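Local atomic coordinates of terminal uridylyltransferase 1 (Trypanosoma brucei, PDB entry 5HZD), a protein that adds uridines from UTP to the 3' ends of guide RNAs, ribosomal RNAs and some messenger RNAs, and takes part in mitochondrial RNA editing. Residues 300-314 with 337-349. Sequence-based numbering, arbitrary orientation.
Sequences LRKYLLSHPCARPGA and YAINIMWIYYLVQ
W343 is a knob in a hole made by A310, G313 and A314 of helix 310-324 and L304 of helix 292-304, and the contact illustrates how one indole can join its own helix to two others through shape and a single polar bond. With CG anti to the backbone N, the ring reaches across to the first turn of helix 310-324, where NE1 donates to A310 O at 2.9 Å. The bond lies in the carbonyl plane on a lone pair but is somewhat bent, 147° at the hydrogen; the same oxygen also accepts the helical bond from A314 N. One face of the indole is covered by backbone of G313 and A314, with W343 CZ2 3.6 Å from G313 CA. L347 CD1 lies over the opposite face and also meets A310 CB.

Packing is also close against helix 292-304. The methyl CG2 of I344 stands over the centre of the Y303 ring, a CH-pi contact of 3.5 Å to the centroid, while V348 CG2 approaches Y303 CE1 obliquely at 3.6 Å. The other branch of I344 carries CD1 to 3.7 Å from L300 CD2.

The end around N340 and Y337, both partly exposed, is looser. Here a water links N340 OD1 to A314 O, 2.8 Å from each, and L300 CD1 meets the edge of the Y337 ring, 3.9 Å from its CD1. Y337 belongs to the UTP site, near N296, so this three-helix packing adjoins the nucleotide pocket.

Helix 336-349 thus spans two consecutive helices, its segment inclined at 40° to 300-304 and 138° to 310-314; the first follows strand 285-288 of the five-stranded mixed sheet. Beyond them, helix 59-76 packs against C309 and P312, helix 385-409 meets H307 and L347, and Y303 OH bonds to V356 N.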
ATOM      1  N   LEU A 300     -10.844   0.841  -0.097  1.00 12.18           N
ATOM      2  CA  LEU A 300     -10.279   1.971  -0.838  1.00 12.21           C
ATOM      3  C   LEU A 300     -10.639   1.853  -2.296  1.00 10.80           C
ATOM      4  O   LEU A 300     -11.044   2.843  -2.897  1.00 12.24           O
ATOM      5  CB  LEU A 300      -8.751   2.086  -0.685  1.00 10.71           C
ATOM      6  CG  LEU A 300      -8.241   2.394   0.737  1.00 14.99           C
ATOM      7  CD1 LEU A 300      -6.762   2.503   0.729  1.00 16.92           C
ATOM      8  CD2 LEU A 300      -8.821   3.716   1.245  1.00 17.64           C
ATOM      9  N   ARG A 301     -10.505   0.656  -2.879  1.00 10.87           N
ATOM     10  CA  ARG A 301     -10.767   0.505  -4.314  0.67 11.06           C
ATOM     11  C   ARG A 301     -12.190   0.892  -4.684  1.00 11.37           C
ATOM     12  O   ARG A 301     -12.422   1.611  -5.686  1.00 13.17           O
ATOM     13  CB  ARG A 301     -10.474  -0.933  -4.746  0.67 12.50           C
ATOM     14  CG  ARG A 301     -10.502  -1.112  -6.234  0.67 11.62           C
ATOM     15  CD  ARG A 301     -10.324  -2.575  -6.590  0.67 13.02           C
ATOM     16  NE  ARG A 301     -10.603  -2.742  -8.013  0.67 19.55           N
ATOM     17  CZ  ARG A 301     -11.815  -2.968  -8.541  0.67 16.31           C
ATOM     18  NH1 ARG A 301     -12.896  -3.113  -7.770  0.67 22.76           N
ATOM     19  NH2 ARG A 301     -11.948  -3.057  -9.857  0.67 17.68           N
ATOM     20  N   LYS A 302     -13.160   0.467  -3.881  1.00 11.53           N
ATOM     21  CA  LYS A 302     -14.553   0.769  -4.168  1.00 13.41           C
ATOM     22  C   LYS A 302     -14.798   2.280  -4.164  1.00 13.08           C
ATOM     23  O   LYS A 302     -15.406   2.827  -5.097  1.00 14.02           O
ATOM     24  CB  LYS A 302     -15.426   0.056  -3.142  1.00 15.09           C
ATOM     25  CG  LYS A 302     -16.889   0.108  -3.455  1.00 17.36           C
ATOM     26  CD  LYS A 302     -17.655  -0.854  -2.543  1.00 22.46           C
ATOM     27  CE  LYS A 302     -19.151  -0.817  -2.818  1.00 29.00           C
ATOM     28  NZ  LYS A 302     -19.525  -1.278  -4.196  1.00 30.25           N
ATOM     29  N   TYR A 303     -14.285   2.968  -3.151  1.00 11.78           N
ATOM     30  CA  TYR A 303     -14.388   4.422  -3.141  1.00 12.08           C
ATOM     31  C   TYR A 303     -13.644   5.101  -4.296  1.00 12.69           C
ATOM     32  O   TYR A 303     -14.196   5.984  -4.971  1.00 14.39           O
ATOM     33  CB  TYR A 303     -13.840   4.958  -1.813  1.00 11.34           C
ATOM     34  CG  TYR A 303     -14.853   5.041  -0.700  1.00 11.53           C
ATOM     35  CD1 TYR A 303     -15.928   5.931  -0.793  1.00 12.14           C
ATOM     36  CD2 TYR A 303     -14.695   4.317   0.472  1.00 11.48           C
ATOM     37  CE1 TYR A 303     -16.839   6.077   0.264  1.00 12.02           C
ATOM     38  CE2 TYR A 303     -15.627   4.459   1.541  1.00 11.72           C
ATOM     39  CZ  TYR A 303     -16.672   5.345   1.407  1.00 13.28           C
ATOM     40  OH  TYR A 303     -17.558   5.502   2.466  1.00 14.55           O
ATOM     41  N   LEU A 304     -12.399   4.709  -4.524  1.00 11.26           N
ATOM     42  CA  LEU A 304     -11.574   5.491  -5.449  1.00 11.40           C
ATOM     43  C   LEU A 304     -11.939   5.263  -6.911  1.00 11.50           C
ATOM     44  O   LEU A 304     -11.648   6.105  -7.766  1.00 13.48           O
ATOM     45  CB  LEU A 304     -10.099   5.185  -5.197  1.00 11.47           C
ATOM     46  CG  LEU A 304      -9.594   5.621  -3.816  1.00 13.05           C
ATOM     47  CD1 LEU A 304      -8.132   5.318  -3.728  1.00 13.81           C
ATOM     48  CD2 LEU A 304      -9.816   7.133  -3.582  1.00 14.93           C
ATOM     49  N   LEU A 305     -12.610   4.164  -7.212  1.00 12.83           N
ATOM     50  CA  LEU A 305     -13.105   3.966  -8.576  1.00 13.02           C
ATOM     51  C   LEU A 305     -14.415   4.702  -8.865  1.00 14.56           C
ATOM     52  O   LEU A 305     -14.898   4.721 -10.006  1.00 18.10           O
ATOM     53  CB  LEU A 305     -13.283   2.471  -8.875  1.00 13.85           C
ATOM     54  CG  LEU A 305     -12.014   1.664  -9.084  1.00 21.69           C
ATOM     55  CD1 LEU A 305     -12.436   0.214  -9.312  1.00 28.14           C
ATOM     56  CD2 LEU A 305     -11.191   2.201 -10.280  1.00 25.15           C
ATOM     57  N   SER A 306     -15.013   5.307  -7.841  1.00 13.68           N
ATOM     58  CA  SER A 306     -16.353   5.846  -8.002  1.00 13.24           C
ATOM     59  C   SER A 306     -16.440   7.301  -8.486  1.00 14.35           C
ATOM     60  O   SER A 306     -17.542   7.830  -8.649  1.00 15.31           O
ATOM     61  CB  SER A 306     -17.191   5.621  -6.721  1.00 15.35           C
ATOM     62  OG  SER A 306     -16.754   6.458  -5.674  1.00 16.76           O
ATOM     63  N   HIS A 307     -15.291   7.931  -8.734  1.00 13.77           N
ATOM     64  CA  HIS A 307     -15.232   9.213  -9.442  1.00 12.80           C
ATOM     65  C   HIS A 307     -13.939   9.170 -10.267  1.00 12.69           C
ATOM     66  O   HIS A 307     -12.916   8.713  -9.761  1.00 13.46           O
ATOM     67  CB  HIS A 307     -15.141  10.358  -8.422  1.00 13.60           C
ATOM     68  CG  HIS A 307     -15.310  11.708  -9.029  1.00 15.01           C
ATOM     69  ND1 HIS A 307     -14.343  12.288  -9.827  1.00 13.44           N
ATOM     70  CD2 HIS A 307     -16.328  12.604  -8.959  1.00 16.64           C
ATOM     71  CE1 HIS A 307     -14.769  13.467 -10.243  1.00 14.83           C
ATOM     72  NE2 HIS A 307     -15.964  13.692  -9.713  1.00 16.04           N
ATOM     73  N   PRO A 308     -13.966   9.673 -11.515  1.00 13.32           N
ATOM     74  CA  PRO A 308     -12.780   9.595 -12.379  1.00 13.03           C
ATOM     75  C   PRO A 308     -11.596  10.423 -11.869  1.00 15.31           C
ATOM     76  O   PRO A 308     -10.463  10.168 -12.308  1.00 17.87           O
ATOM     77  CB  PRO A 308     -13.278  10.136 -13.724  1.00 15.79           C
ATOM     78  CG  PRO A 308     -14.489  10.949 -13.417  1.00 17.45           C
ATOM     79  CD  PRO A 308     -15.122  10.262 -12.212  1.00 15.09           C
ATOM     80  N   CYS A 309     -11.831  11.385 -10.977  1.00 13.09           N
ATOM     81  CA  CYS A 309     -10.723  12.154 -10.424  1.00 15.42           C
ATOM     82  C   CYS A 309     -10.281  11.658  -9.052  1.00 13.04           C
ATOM     83  O   CYS A 309      -9.332  12.207  -8.430  1.00 12.43           O
ATOM     84  CB  CYS A 309     -11.101  13.636 -10.339  1.00 16.66           C
ATOM     85  SG  CYS A 309     -11.467  14.282 -11.944  1.00 17.41           S
ATOM     86  N   ALA A 310     -10.901  10.588  -8.550  1.00 11.88           N
ATOM     87  CA  ALA A 310     -10.579  10.178  -7.189  1.00 11.54           C
ATOM     88  C   ALA A 310      -9.209   9.515  -7.050  1.00 11.29           C
ATOM     89  O   ALA A 310      -8.450   9.818  -6.115  1.00 11.74           O
ATOM     90  CB  ALA A 310     -11.698   9.267  -6.603  1.00 11.55           C
ATOM     91  N   ARG A 311      -8.838   8.633  -7.980  1.00 11.35           N
ATOM     92  CA  ARG A 311      -7.476   8.087  -7.873  1.00 14.18           C
ATOM     93  C   ARG A 311      -6.381   9.132  -8.136  1.00 12.51           C
ATOM     94  O   ARG A 311      -5.402   9.183  -7.382  1.00 12.91           O
ATOM     95  CB  ARG A 311      -7.285   6.870  -8.775  1.00 11.24           C
ATOM     96  CG  ARG A 311      -8.077   5.640  -8.322  1.00 11.18           C
ATOM     97  CD  ARG A 311      -7.940   4.555  -9.387  1.00 14.09           C
ATOM     98  NE  ARG A 311      -8.636   4.937 -10.602  1.00 12.30           N
ATOM     99  CZ  ARG A 311      -8.444   4.343 -11.771  1.00 11.98           C
ATOM    100  NH1 ARG A 311      -7.551   3.362 -11.881  1.00 13.60           N
ATOM    101  NH2 ARG A 311      -9.131   4.757 -12.829  1.00 12.59           N
ATOM    102  N   PRO A 312      -6.521   9.960  -9.190  1.00 11.51           N
ATOM    103  CA  PRO A 312      -5.468  10.964  -9.398  1.00 13.60           C
ATOM    104  C   PRO A 312      -5.275  11.869  -8.182  1.00 12.91           C
ATOM    105  O   PRO A 312      -4.134  12.156  -7.766  1.00 12.62           O
ATOM    106  CB  PRO A 312      -5.971  11.739 -10.632  1.00 14.23           C
ATOM    107  CG  PRO A 312      -6.678  10.662 -11.423  1.00 15.83           C
ATOM    108  CD  PRO A 312      -7.462   9.923 -10.332  1.00 12.14           C
ATOM    109  N   GLY A 313      -6.364  12.285  -7.542  1.00 11.46           N
ATOM    110  CA  GLY A 313      -6.197  13.110  -6.360  1.00 11.37           C
ATOM    111  C   GLY A 313      -5.532  12.365  -5.215  1.00 13.81           C
ATOM    112  O   GLY A 313      -4.747  12.953  -4.488  1.00 13.21           O
ATOM    113  N   ALA A 314      -5.874  11.088  -5.045  1.00 10.91           N
ATOM    114  CA  ALA A 314      -5.303  10.296  -3.974  1.00 12.68           C
ATOM    115  C   ALA A 314      -3.805  10.144  -4.183  1.00 12.36           C
ATOM    116  O   ALA A 314      -3.028  10.204  -3.215  1.00 12.20           O
ATOM    117  CB  ALA A 314      -5.958   8.928  -3.939  1.00 13.20           C
ATOM    118  N   TYR A 337      -2.601   5.424   4.552  1.00 14.94           N
ATOM    119  CA  TYR A 337      -3.998   5.044   4.689  1.00 14.69           C
ATOM    120  C   TYR A 337      -4.801   6.200   5.289  1.00 13.79           C
ATOM    121  O   TYR A 337      -5.892   6.497   4.795  1.00 12.54           O
ATOM    122  CB  TYR A 337      -4.100   3.808   5.597  1.00 16.15           C
ATOM    123  CG  TYR A 337      -5.466   3.158   5.732  1.00 17.30           C
ATOM    124  CD1 TYR A 337      -6.236   2.848   4.625  1.00 16.79           C
ATOM    125  CD2 TYR A 337      -5.929   2.748   6.981  1.00 18.10           C
ATOM    126  CE1 TYR A 337      -7.478   2.193   4.760  1.00 18.00           C
ATOM    127  CE2 TYR A 337      -7.161   2.083   7.128  1.00 20.20           C
ATOM    128  CZ  TYR A 337      -7.924   1.814   6.016  1.00 21.31           C
ATOM    129  OH  TYR A 337      -9.144   1.156   6.171  1.00 21.93           O
ATOM    130  N   ALA A 338      -4.273   6.849   6.321  1.00 12.22           N
ATOM    131  CA  ALA A 338      -4.989   7.975   6.948  1.00 12.11           C
ATOM    132  C   ALA A 338      -5.243   9.109   5.940  1.00 11.23           C
ATOM    133  O   ALA A 338      -6.328   9.746   5.940  1.00 10.86           O
ATOM    134  CB  ALA A 338      -4.215   8.499   8.131  1.00 11.78           C
ATOM    135  N   ILE A 339      -4.251   9.386   5.093  1.00 10.91           N
ATOM    136  CA  ILE A 339      -4.408  10.446   4.088  1.00 10.55           C
ATOM    137  C   ILE A 339      -5.504  10.056   3.092  1.00 10.67           C
ATOM    138  O   ILE A 339      -6.324  10.889   2.720  1.00 12.07           O
ATOM    139  CB  ILE A 339      -3.087  10.748   3.350  1.00 11.45           C
ATOM    140  CG1 ILE A 339      -1.979  11.156   4.340  1.00 13.39           C
ATOM    141  CG2 ILE A 339      -3.272  11.920   2.328  1.00 10.79           C
ATOM    142  CD1 ILE A 339      -2.340  12.338   5.260  1.00 16.12           C
ATOM    143  N   ASN A 340      -5.543   8.788   2.663  1.00 11.49           N
ATOM    144  CA  ASN A 340      -6.622   8.368   1.765  1.00 11.66           C
ATOM    145  C   ASN A 340      -7.990   8.516   2.436  1.00 10.46           C
ATOM    146  O   ASN A 340      -8.979   8.900   1.788  1.00 10.57           O
ATOM    147  CB  ASN A 340      -6.426   6.913   1.324  1.00 11.42           C
ATOM    148  CG  ASN A 340      -5.514   6.778   0.138  1.00 16.51           C
ATOM    149  OD1 ASN A 340      -5.559   7.577  -0.787  1.00 16.59           O
ATOM    150  ND2 ASN A 340      -4.672   5.749   0.156  1.00 17.38           N
ATOM    151  N   ILE A 341      -8.065   8.237   3.748  1.00 10.51           N
ATOM    152  CA  ILE A 341      -9.329   8.414   4.445  0.77 10.70           C
ATOM    153  C   ILE A 341      -9.716   9.899   4.489  1.00 10.85           C
ATOM    154  O   ILE A 341     -10.896  10.233   4.305  1.00 11.32           O
ATOM    155  CB  ILE A 341      -9.306   7.773   5.842  0.77 10.79           C
ATOM    156  CG1 ILE A 341      -9.211   6.250   5.676  0.77 12.72           C
ATOM    157  CG2 ILE A 341     -10.565   8.164   6.653  0.77 11.07           C
ATOM    158  CD1 ILE A 341      -8.731   5.519   6.937  0.77 12.48           C
ATOM    159  N   MET A 342      -8.750  10.787   4.722  1.00 11.13           N
ATOM    160  CA  MET A 342      -9.047  12.209   4.664  1.00 11.01           C
ATOM    161  C   MET A 342      -9.639  12.582   3.304  1.00 11.03           C
ATOM    162  O   MET A 342     -10.612  13.318   3.234  1.00 11.22           O
ATOM    163  CB  MET A 342      -7.795  13.064   4.891  1.00 12.63           C
ATOM    164  CG  MET A 342      -7.268  12.998   6.308  1.00 11.87           C
ATOM    165  SD  MET A 342      -5.903  14.152   6.534  1.00 15.10           S
ATOM    166  CE  MET A 342      -6.698  15.732   6.266  1.00 15.46           C
ATOM    167  N   TRP A 343      -9.039  12.108   2.222  1.00 10.88           N
ATOM    168  CA  TRP A 343      -9.509  12.464   0.893  1.00 10.95           C
ATOM    169  C   TRP A 343     -10.892  11.896   0.652  1.00 11.79           C
ATOM    170  O   TRP A 343     -11.794  12.598   0.189  1.00 11.25           O
ATOM    171  CB  TRP A 343      -8.478  11.894  -0.097  1.00 11.31           C
ATOM    172  CG  TRP A 343      -8.833  11.897  -1.563  1.00 10.88           C
ATOM    173  CD1 TRP A 343      -8.866  10.802  -2.382  1.00 10.82           C
ATOM    174  CD2 TRP A 343      -9.052  13.040  -2.421  1.00 11.09           C
ATOM    175  NE1 TRP A 343      -9.140  11.191  -3.686  1.00 11.02           N
ATOM    176  CE2 TRP A 343      -9.244  12.554  -3.728  1.00 13.53           C
ATOM    177  CE3 TRP A 343      -9.134  14.417  -2.196  1.00 11.70           C
ATOM    178  CZ2 TRP A 343      -9.490  13.387  -4.812  1.00 11.90           C
ATOM    179  CZ3 TRP A 343      -9.375  15.253  -3.294  1.00 13.83           C
ATOM    180  CH2 TRP A 343      -9.576  14.730  -4.576  1.00 11.58           C
ATOM    181  N   ILE A 344     -11.092  10.632   0.981  1.00 10.95           N
ATOM    182  CA  ILE A 344     -12.400  10.015   0.716  1.00 11.11           C
ATOM    183  C   ILE A 344     -13.503  10.645   1.575  1.00 11.36           C
ATOM    184  O   ILE A 344     -14.619  10.863   1.092  1.00 11.59           O
ATOM    185  CB  ILE A 344     -12.336   8.540   0.987  1.00 11.02           C
ATOM    186  CG1 ILE A 344     -11.463   7.912  -0.099  1.00 10.94           C
ATOM    187  CG2 ILE A 344     -13.724   7.931   0.925  1.00 11.58           C
ATOM    188  CD1 ILE A 344     -11.024   6.478   0.243  1.00 11.66           C
ATOM    189  N   TYR A 345     -13.195  10.944   2.840  1.00 11.35           N
ATOM    190  CA  TYR A 345     -14.202  11.572   3.710  1.00 11.63           C
ATOM    191  C   TYR A 345     -14.643  12.897   3.113  1.00 12.61           C
ATOM    192  O   TYR A 345     -15.840  13.203   3.075  1.00 12.09           O
ATOM    193  CB  TYR A 345     -13.645  11.786   5.123  1.00 11.64           C
ATOM    194  CG  TYR A 345     -14.565  12.545   6.037  1.00 12.25           C
ATOM    195  CD1 TYR A 345     -15.636  11.912   6.651  1.00 12.92           C
ATOM    196  CD2 TYR A 345     -14.343  13.906   6.281  1.00 12.95           C
ATOM    197  CE1 TYR A 345     -16.507  12.634   7.521  1.00 12.61           C
ATOM    198  CE2 TYR A 345     -15.178  14.616   7.139  1.00 12.43           C
ATOM    199  CZ  TYR A 345     -16.248  13.975   7.739  1.00 13.46           C
ATOM    200  OH  TYR A 345     -17.095  14.677   8.568  1.00 14.45           O
ATOM    201  N   TYR A 346     -13.680  13.677   2.637  1.00 11.69           N
ATOM    202  CA  TYR A 346     -14.002  14.922   1.925  1.00 11.88           C
ATOM    203  C   TYR A 346     -14.891  14.654   0.701  1.00 12.01           C
ATOM    204  O   TYR A 346     -15.905  15.346   0.487  1.00 13.56           O
ATOM    205  CB  TYR A 346     -12.706  15.635   1.543  1.00 11.76           C
ATOM    206  CG  TYR A 346     -12.840  16.608   0.395  1.00 11.93           C
ATOM    207  CD1 TYR A 346     -13.465  17.840   0.566  1.00 12.23           C
ATOM    208  CD2 TYR A 346     -12.327  16.287  -0.845  1.00 12.06           C
ATOM    209  CE1 TYR A 346     -13.549  18.749  -0.481  1.00 13.25           C
ATOM    210  CE2 TYR A 346     -12.420  17.167  -1.907  1.00 13.94           C
ATOM    211  CZ  TYR A 346     -13.052  18.384  -1.723  1.00 13.93           C
ATOM    212  OH  TYR A 346     -13.118  19.276  -2.780  1.00 17.18           O
ATOM    213  N   LEU A 347     -14.530  13.673  -0.124  1.00 11.84           N
ATOM    214  CA  LEU A 347     -15.340  13.357  -1.292  1.00 12.02           C
ATOM    215  C   LEU A 347     -16.759  12.985  -0.908  1.00 12.29           C
ATOM    216  O   LEU A 347     -17.704  13.369  -1.613  1.00 14.36           O
ATOM    217  CB  LEU A 347     -14.714  12.203  -2.118  1.00 11.83           C
ATOM    218  CG  LEU A 347     -13.330  12.498  -2.718  1.00 13.78           C
ATOM    219  CD1 LEU A 347     -12.808  11.252  -3.460  1.00 17.07           C
ATOM    220  CD2 LEU A 347     -13.376  13.742  -3.652  1.00 13.59           C
ATOM    221  N   VAL A 348     -16.932  12.221   0.173  1.00 12.24           N
ATOM    222  CA  VAL A 348     -18.268  11.809   0.565  1.00 12.56           C
ATOM    223  C   VAL A 348     -19.036  13.008   1.076  1.00 15.04           C
ATOM    224  O   VAL A 348     -20.188  13.228   0.687  1.00 16.36           O
ATOM    225  CB  VAL A 348     -18.208  10.750   1.675  1.00 14.05           C
ATOM    226  CG1 VAL A 348     -19.619  10.547   2.298  1.00 17.44           C
ATOM    227  CG2 VAL A 348     -17.641   9.443   1.146  1.00 13.66           C
ATOM    228  N   GLN A 349     -18.403  13.817   1.932  1.00 16.44           N
ATOM    229  CA  GLN A 349     -19.135  14.909   2.599  1.00 18.59           C
ATOM    230  C   GLN A 349     -19.560  15.958   1.598  1.00 20.07           C
ATOM    231  O   GLN A 349     -20.606  16.604   1.766  1.00 20.77           O
ATOM    232  CB  GLN A 349     -18.321  15.526   3.743  1.00 15.93           C
ATOM    233  CG  GLN A 349     -18.124  14.592   4.896  1.00 18.69           C
ATOM    234  CD  GLN A 349     -19.425  14.119   5.492  1.00 24.09           C
ATOM    235  OE1 GLN A 349     -20.327  14.921   5.737  1.00 24.67           O
ATOM    236  NE2 GLN A 349     -19.539  12.810   5.741  1.00 21.91           N
TER
HETATM  237  O   HOH W   1      -3.870   9.761  -0.624  1.00 16.38           O